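Uncharacterized NTF2-like protein (Cytophaga hutchinsonii ATCC 33406, PDB 3F40) is of unknown function but has the cone-like NTF2 fold and a SnoaL-like domain, consistent with binding a small molecule in an internal pocket. Local coordinates at residues A[33-38]-A[97-102]; A[62-67]-A[76-81]; A[89-94]-A[103-108]. All coordinates share one frame; numbering follows the deposited sequence.

Interaction 1: A[33-38]-A[97-102]; sequences ENFTFN and GEITSL
Asn34 O and Thr100 O lie 4.3 Å apart, and one water donates to both. Phe35 then brings the CD1, CE1 and CZ side of its ring up to the neighbouring strand: with CG anti to the backbone N (chi1 166°), the far end of the ring reaches across, CE1 meeting Ile99 CG2 at 3.9 Å and CZ meeting Leu102 CB at 3.8 Å, while Ile99 O lies at the ring edge. Thr36 binds through its backbone on both sides of the residue, Thr36 N giving a hydrogen bond to Thr100 O (3.1 Å) and Thr36 O receiving one from Leu102 N (3.0 Å). These are the bonds of a parallel pair, joining strand 35-39 to strand 98-105 inside the curved mixed sheet of the NTF2 fold; on its other edge strand 98-105 carries a classic beta bulge, Thr100 and Ser101 both facing His93 of strand 84-95. Thr36 OG1 touches Ser101 CB at 3.5 Å on the face shared by the two hydroxyl residues. On the other face Phe37 runs beside Leu102, whose CD2 meets the ring edge in plane, 3.9 Å from Phe37 CD1; Tyr50 stacks on the same ring. Asn38 N closes the pair on Leu102 O (2.9 Å), and a second water links that carbonyl to Thr36 OG1 and Asn38 ND2.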
# COMPACT_ATOMS: atom_id res chain seq x y z
N GLU A 33 16.29 16.98 2.35
CA GLU A 33 15.86 18.37 2.23
C GLU A 33 14.74 18.53 1.22
O GLU A 33 13.80 19.29 1.45
CB GLU A 33 17.06 19.27 1.86
CG GLU A 33 16.68 20.71 1.62
CD GLU A 33 17.85 21.67 1.78
OE1 GLU A 33 18.49 21.64 2.85
OE2 GLU A 33 18.08 22.47 0.86
N ASN A 34 14.89 17.81 0.13
CA ASN A 34 14.02 17.89 -1.06
C ASN A 34 13.02 16.71 -1.14
O ASN A 34 12.51 16.37 -2.18
CB ASN A 34 14.85 17.95 -2.33
CG ASN A 34 15.76 19.13 -2.35
OD1 ASN A 34 16.96 18.99 -2.53
ND2 ASN A 34 15.19 20.29 -2.17
N PHE A 35 12.73 16.19 0.03
CA PHE A 35 11.69 15.16 0.21
C PHE A 35 10.40 15.58 -0.48
O PHE A 35 10.00 16.75 -0.40
CB PHE A 35 11.45 15.00 1.70
CG PHE A 35 10.20 14.24 2.09
CD1 PHE A 35 10.23 12.87 2.22
CD2 PHE A 35 9.01 14.92 2.35
CE1 PHE A 35 9.10 12.20 2.62
CE2 PHE A 35 7.89 14.25 2.74
CZ PHE A 35 7.94 12.88 2.90
N THR A 36 9.76 14.63 -1.12
CA THR A 36 8.43 14.84 -1.62
C THR A 36 7.40 13.96 -0.95
O THR A 36 7.69 12.86 -0.54
CB THR A 36 8.34 14.59 -3.14
OG1 THR A 36 8.60 13.22 -3.43
CG2 THR A 36 9.34 15.48 -3.90
N PHE A 37 6.21 14.53 -0.86
CA PHE A 37 5.02 13.84 -0.37
C PHE A 37 3.96 13.81 -1.44
O PHE A 37 3.69 14.84 -2.07
CB PHE A 37 4.43 14.54 0.86
CG PHE A 37 3.14 13.95 1.30
CD1 PHE A 37 3.12 12.78 2.06
CD2 PHE A 37 1.93 14.52 0.95
CE1 PHE A 37 1.92 12.21 2.46
CE2 PHE A 37 0.73 13.94 1.34
CZ PHE A 37 0.74 12.81 2.08
N ASN A 38 3.33 12.65 -1.62
CA ASN A 38 2.13 12.49 -2.42
C ASN A 38 1.12 11.69 -1.66
O ASN A 38 1.39 10.60 -1.19
CB ASN A 38 2.41 11.80 -3.70
CG ASN A 38 3.00 12.67 -4.67
OD1 ASN A 38 2.29 13.25 -5.55
ND2 ASN A 38 4.27 12.81 -4.59
N GLY A 97 20.84 7.38 3.02
CA GLY A 97 20.57 7.42 4.43
C GLY A 97 19.48 8.34 4.85
O GLY A 97 19.37 8.66 6.04
N GLU A 98 18.65 8.75 3.89
CA GLU A 98 17.50 9.64 4.17
C GLU A 98 16.25 9.17 3.45
O GLU A 98 16.33 8.51 2.42
CB GLU A 98 17.79 11.07 3.72
CG GLU A 98 19.10 11.67 4.18
CD GLU A 98 19.32 13.04 3.58
OE1 GLU A 98 19.15 13.21 2.36
OE2 GLU A 98 19.68 13.94 4.36
N ILE A 99 15.09 9.55 3.97
CA ILE A 99 13.84 9.32 3.25
C ILE A 99 13.68 10.42 2.21
O ILE A 99 13.67 11.59 2.57
CB ILE A 99 12.64 9.30 4.23
CG1 ILE A 99 12.80 8.21 5.29
CG2 ILE A 99 11.32 9.12 3.46
CD1 ILE A 99 11.81 8.36 6.47
N THR A 100 13.54 10.04 0.93
CA THR A 100 13.44 11.03 -0.14
C THR A 100 12.00 11.23 -0.63
O THR A 100 11.70 12.24 -1.24
CB THR A 100 14.34 10.67 -1.33
OG1 THR A 100 13.93 9.44 -1.86
CG2 THR A 100 15.84 10.61 -0.91
N SER A 101 11.12 10.28 -0.36
CA SER A 101 9.72 10.42 -0.73
C SER A 101 8.83 9.52 0.07
O SER A 101 9.22 8.47 0.51
CB SER A 101 9.51 10.10 -2.22
OG SER A 101 9.80 8.77 -2.55
N LEU A 102 7.58 9.97 0.13
CA LEU A 102 6.46 9.19 0.67
C LEU A 102 5.29 9.32 -0.30
O LEU A 102 4.95 10.43 -0.70
CB LEU A 102 6.05 9.71 2.04
CG LEU A 102 4.76 9.14 2.64
CD1 LEU A 102 4.77 7.60 2.76
CD2 LEU A 102 4.50 9.75 4.01
O HOH W 1 19.04 16.44 3.35
O HOH W 2 12.88 13.74 -3.21
O HOH W 3 6.30 11.70 -3.04

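Interaction 2: A[62-67]-A[76-81]; sequences VVHKMF and IYDINM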
# COMPACT_ATOMS: atom_id res chain seq x y z
N VAL A 62 -0.39 3.49 13.66
CA VAL A 62 -0.22 2.19 14.23
C VAL A 62 0.18 1.28 13.08
O VAL A 62 -0.61 1.04 12.17
CB VAL A 62 -1.49 1.65 14.89
CG1 VAL A 62 -1.26 0.23 15.33
CG2 VAL A 62 -1.94 2.56 16.07
N VAL A 63 1.41 0.80 13.16
CA VAL A 63 1.98 -0.02 12.09
C VAL A 63 1.60 -1.50 12.31
O VAL A 63 1.91 -2.10 13.37
CB VAL A 63 3.52 0.11 12.03
CG1 VAL A 63 4.08 -0.81 10.94
CG2 VAL A 63 3.97 1.55 11.79
N HIS A 64 0.93 -2.06 11.32
CA HIS A 64 0.50 -3.47 11.33
C HIS A 64 1.43 -4.38 10.58
O HIS A 64 1.63 -5.53 10.96
CB HIS A 64 -0.91 -3.59 10.78
CG HIS A 64 -1.92 -2.97 11.68
ND1 HIS A 64 -2.73 -1.92 11.31
CD2 HIS A 64 -2.21 -3.24 12.97
CE1 HIS A 64 -3.49 -1.59 12.33
NE2 HIS A 64 -3.19 -2.37 13.36
N LYS A 65 2.01 -3.89 9.49
CA LYS A 65 2.93 -4.69 8.66
C LYS A 65 3.96 -3.79 8.06
O LYS A 65 3.69 -2.62 7.77
CB LYS A 65 2.19 -5.41 7.54
CG LYS A 65 1.15 -6.38 8.02
CD LYS A 65 0.35 -6.94 6.88
CE LYS A 65 -0.85 -7.80 7.36
NZ LYS A 65 -0.48 -9.10 7.97
N MSE A 66 5.15 -4.33 7.89
CA MSE A 66 6.25 -3.62 7.27
C MSE A 66 6.91 -4.53 6.26
O MSE A 66 7.20 -5.71 6.55
CB MSE A 66 7.24 -3.21 8.34
CG MSE A 66 8.47 -2.52 7.81
SE MSE A 66 9.47 -1.83 9.25
CE MSE A 66 10.37 -0.56 8.28
N PHE A 67 7.17 -3.96 5.10
CA PHE A 67 7.85 -4.62 4.02
C PHE A 67 9.05 -3.80 3.58
O PHE A 67 9.04 -2.59 3.65
CB PHE A 67 6.96 -4.76 2.77
CG PHE A 67 5.67 -5.45 3.00
CD1 PHE A 67 4.56 -4.78 3.43
CD2 PHE A 67 5.54 -6.80 2.69
CE1 PHE A 67 3.36 -5.43 3.61
CE2 PHE A 67 4.34 -7.46 2.87
CZ PHE A 67 3.25 -6.77 3.35
N ILE A 76 1.94 -0.87 6.21
CA ILE A 76 0.51 -1.00 6.33
C ILE A 76 0.19 -0.50 7.73
O ILE A 76 0.63 -1.06 8.73
CB ILE A 76 0.06 -2.46 6.18
CG1 ILE A 76 0.49 -3.03 4.83
CG2 ILE A 76 -1.44 -2.61 6.36
CD1 ILE A 76 -0.06 -2.31 3.62
N TYR A 77 -0.54 0.60 7.79
CA TYR A 77 -0.79 1.25 9.05
C TYR A 77 -2.14 1.95 9.11
O TYR A 77 -2.71 2.35 8.11
CB TYR A 77 0.35 2.21 9.42
CG TYR A 77 0.86 3.25 8.40
CD1 TYR A 77 0.16 3.62 7.27
CD2 TYR A 77 2.05 3.90 8.65
CE1 TYR A 77 0.68 4.57 6.38
CE2 TYR A 77 2.58 4.85 7.81
CZ TYR A 77 1.89 5.18 6.66
OH TYR A 77 2.42 6.15 5.80
N ASP A 78 -2.63 2.09 10.35
CA ASP A 78 -3.82 2.89 10.61
C ASP A 78 -3.31 4.28 10.97
O ASP A 78 -2.39 4.43 11.80
CB ASP A 78 -4.66 2.31 11.73
CG ASP A 78 -5.36 1.04 11.34
OD1 ASP A 78 -5.53 0.74 10.15
OD2 ASP A 78 -5.79 0.33 12.27
N ILE A 79 -3.91 5.30 10.36
CA ILE A 79 -3.55 6.68 10.65
C ILE A 79 -4.74 7.38 11.30
O ILE A 79 -5.85 7.38 10.77
CB ILE A 79 -3.12 7.48 9.39
CG1 ILE A 79 -2.19 6.69 8.46
CG2 ILE A 79 -2.45 8.77 9.84
CD1 ILE A 79 -1.87 7.41 7.17
N ASN A 80 -4.50 7.90 12.49
CA ASN A 80 -5.49 8.72 13.18
C ASN A 80 -5.30 10.15 12.72
O ASN A 80 -4.31 10.80 13.02
CB ASN A 80 -5.35 8.57 14.70
CG ASN A 80 -6.46 9.28 15.43
OD1 ASN A 80 -6.86 10.35 15.04
ND2 ASN A 80 -6.96 8.67 16.49
N MSE A 81 -6.24 10.59 11.89
CA MSE A 81 -6.21 11.91 11.31
C MSE A 81 -7.38 12.67 11.90
O MSE A 81 -8.54 12.51 11.49
CB MSE A 81 -6.30 11.80 9.79
CG MSE A 81 -5.16 10.95 9.18
SE MSE A 81 -5.34 10.64 7.26
CE MSE A 81 -5.19 12.44 6.67
O HOH W 4 -3.63 -0.77 9.00
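Ile76 meets the bulged part of the 62-67 strand, and its carbonyl takes two bonds at once: one from His64 N at 2.8 Å, close to the C=O direction, and one from Lys65 N at 3.2 Å, in the carbonyl plane on a lone pair. Because His64 and Lys65 both face this one residue, the antiparallel hairpin of strands 60-69 and 72-81 contains a classic beta bulge. Ile76 N returns a nearly straight bond to Lys65 O (2.9 Å, 170° at the hydrogen). On the side chain, Ile76 CB packs on Lys65 CB, and CG1 touches the in-plane edge of the Phe67 ring at CE1 (3.9 Å). The far end of Lys65 leads away, NZ forming a salt bridge with Asp72 of the second subunit. Tyr77 pairs with Val63 without backbone hydrogen bonds. Its CG stands between the backbone N and the carbonyl carbon (chi1 50°), which sends the ring off the sheet, against Ile16 of helix 8-20, and Tyr77 OH is hydrogen-bonded to Tyr92 OH of strand 84-95; Val63 CG2 lies at the ring edge. Asp78 exchanges backbone bonds with Val62 in both directions. Its carboxylate approaches the edge of the His64 imidazole, with the two planes 73° apart and OD2 3.0 Å from CE1, while a water joins His64 ND1 (2.7 Å) to Asp78 OD1. The Asp78 carboxylate thus meets the imidazole through a ring carbon and a water, which probably couples the two only loosely while helping to fix the ring's rotation.

Interaction 3: A[89-94]-A[103-108]; sequences SGLYHL and HVYFDP
With CG anti to its carbonyl carbon (chi1 -58°), Tyr105 swings its ring alongside Leu91, whose own CG is anti to the backbone N (chi1 176°); the two side chains run the same way on one face of the sheet. Leu91 CB lies at the ring edge, 4.2 Å from Tyr105 CE1, and Leu91 CD2 comes near Tyr105 OH. The same ring turns its CD1 edge to Ser89 O, in plane at 3.4 Å. Four backbone hydrogen bonds hold this antiparallel pair: Ser89 with Tyr105 and Leu91 with His103, each in both directions, Leu91 N to His103 O measuring 2.8 Å. Between them lies the non-hydrogen-bonded pair Gly90 and Val104, where Val104 CG2 rests 3.6 Å from Ser89 O. A water donates to Leu91 O and lies in the plane of the His103 ring, 2.8 Å from ND1, tying that imidazole to the opposite strand. Ser89 OG bonds Ser89 OG of the second subunit, while Phe67 of that subunit packs on Leu91 and its Ile76 on Tyr105. Within the chain, this hairpin of strands 84-95 and 98-105 has strand 72-81 as the neighbour of 84-95 and strand 35-39 beside 98-105.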
# COMPACT_ATOMS: atom_id res chain seq x y z
N SER A 89 -1.72 2.52 3.24
CA SER A 89 -0.45 1.94 2.87
C SER A 89 0.50 3.09 2.54
O SER A 89 0.16 3.93 1.75
CB SER A 89 -0.61 1.02 1.66
OG SER A 89 0.63 0.48 1.27
N GLY A 90 1.69 3.10 3.13
CA GLY A 90 2.65 4.17 2.92
C GLY A 90 3.92 3.61 2.31
O GLY A 90 4.53 2.69 2.85
N LEU A 91 4.31 4.18 1.17
CA LEU A 91 5.49 3.75 0.42
C LEU A 91 6.58 4.81 0.58
O LEU A 91 6.44 5.95 0.12
CB LEU A 91 5.12 3.59 -1.04
CG LEU A 91 6.24 3.24 -1.99
CD1 LEU A 91 6.81 1.86 -1.71
CD2 LEU A 91 5.71 3.34 -3.44
N TYR A 92 7.65 4.44 1.28
CA TYR A 92 8.77 5.30 1.58
C TYR A 92 9.97 4.89 0.72
O TYR A 92 10.34 3.70 0.70
CB TYR A 92 9.16 5.17 3.08
CG TYR A 92 8.08 5.56 4.03
CD1 TYR A 92 7.03 4.71 4.32
CD2 TYR A 92 8.11 6.77 4.67
CE1 TYR A 92 5.99 5.11 5.15
CE2 TYR A 92 7.07 7.17 5.51
CZ TYR A 92 6.00 6.34 5.73
OH TYR A 92 4.96 6.73 6.53
N HIS A 93 10.57 5.88 0.07
CA HIS A 93 11.79 5.63 -0.71
C HIS A 93 12.97 6.26 0.05
O HIS A 93 12.85 7.38 0.54
CB HIS A 93 11.69 6.25 -2.10
CG HIS A 93 12.81 5.87 -3.01
ND1 HIS A 93 12.87 4.64 -3.62
CD2 HIS A 93 13.90 6.57 -3.41
CE1 HIS A 93 13.97 4.59 -4.36
NE2 HIS A 93 14.62 5.73 -4.23
N LEU A 94 14.06 5.53 0.10
CA LEU A 94 15.28 5.97 0.81
C LEU A 94 16.46 5.95 -0.10
O LEU A 94 16.66 5.02 -0.92
CB LEU A 94 15.54 5.07 2.01
CG LEU A 94 14.36 5.12 3.03
CD1 LEU A 94 13.43 3.94 2.84
CD2 LEU A 94 14.84 5.19 4.49
N HIS A 103 4.73 8.18 -0.68
CA HIS A 103 3.47 8.10 -1.36
C HIS A 103 2.52 7.32 -0.47
O HIS A 103 2.84 6.17 -0.15
CB HIS A 103 3.63 7.35 -2.67
CG HIS A 103 4.39 8.09 -3.71
ND1 HIS A 103 5.75 8.26 -3.64
CD2 HIS A 103 3.98 8.70 -4.84
CE1 HIS A 103 6.15 8.96 -4.70
NE2 HIS A 103 5.09 9.25 -5.44
N VAL A 104 1.43 7.94 -0.04
CA VAL A 104 0.48 7.26 0.85
C VAL A 104 -0.83 7.03 0.12
O VAL A 104 -1.31 7.87 -0.63
CB VAL A 104 0.33 8.03 2.22
CG1 VAL A 104 -0.32 9.37 2.04
CG2 VAL A 104 -0.40 7.18 3.23
N TYR A 105 -1.37 5.85 0.35
CA TYR A 105 -2.55 5.34 -0.35
C TYR A 105 -3.68 5.08 0.62
O TYR A 105 -3.52 4.28 1.53
CB TYR A 105 -2.23 4.02 -1.07
CG TYR A 105 -1.12 4.06 -2.06
CD1 TYR A 105 0.19 3.96 -1.66
CD2 TYR A 105 -1.40 4.15 -3.41
CE1 TYR A 105 1.21 3.97 -2.59
CE2 TYR A 105 -0.40 4.13 -4.34
CZ TYR A 105 0.92 4.06 -3.92
OH TYR A 105 1.94 4.01 -4.85
N PHE A 106 -4.81 5.71 0.39
CA PHE A 106 -6.01 5.50 1.18
C PHE A 106 -7.19 6.20 0.56
O PHE A 106 -7.03 7.07 -0.30
CB PHE A 106 -5.85 5.92 2.65
CG PHE A 106 -5.57 7.40 2.89
CD1 PHE A 106 -4.27 7.84 2.98
CD2 PHE A 106 -6.61 8.29 3.13
CE1 PHE A 106 -4.00 9.16 3.24
CE2 PHE A 106 -6.31 9.62 3.37
CZ PHE A 106 -5.01 10.04 3.44
N ASP A 107 -8.37 5.82 1.03
CA ASP A 107 -9.62 6.46 0.61
C ASP A 107 -9.90 7.63 1.57
O ASP A 107 -10.17 7.42 2.75
CB ASP A 107 -10.77 5.45 0.67
CG ASP A 107 -12.12 6.06 0.41
OD1 ASP A 107 -12.22 7.25 0.07
OD2 ASP A 107 -13.11 5.28 0.58
N PRO A 108 -9.77 8.89 1.11
CA PRO A 108 -9.91 10.00 2.04
C PRO A 108 -11.34 10.46 2.25
O PRO A 108 -11.57 11.38 3.04
CB PRO A 108 -9.16 11.11 1.31
CG PRO A 108 -9.53 10.83 -0.16
CD PRO A 108 -9.48 9.32 -0.25
O HOH W 5 7.76 6.97 -2.18

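Overall arrangement
All three interactions join neighbouring strands of one mixed sheet. Interactions 1 and 3 share strand 98-105, yet the centres of 2 and 3 are the closest, about 10 Å apart; interaction 2 lies beyond strand 84-95, at the edge of the sheet that ends in strand 60-69. Interaction 3 is the most central, with no exposed residue among those that touch, whereas interaction 2 includes exposed Val62 and His64. Interaction 1 is parallel, rich in aromatic packing and fringed by waters, and no other chain touches it; interactions 2 and 3 lie in antiparallel hairpins that both meet the second subunit, by polar and packing contacts. Met81 packs on Phe106 to tie 2 to 3, and Leu102 on Tyr92 to link 1 to 3.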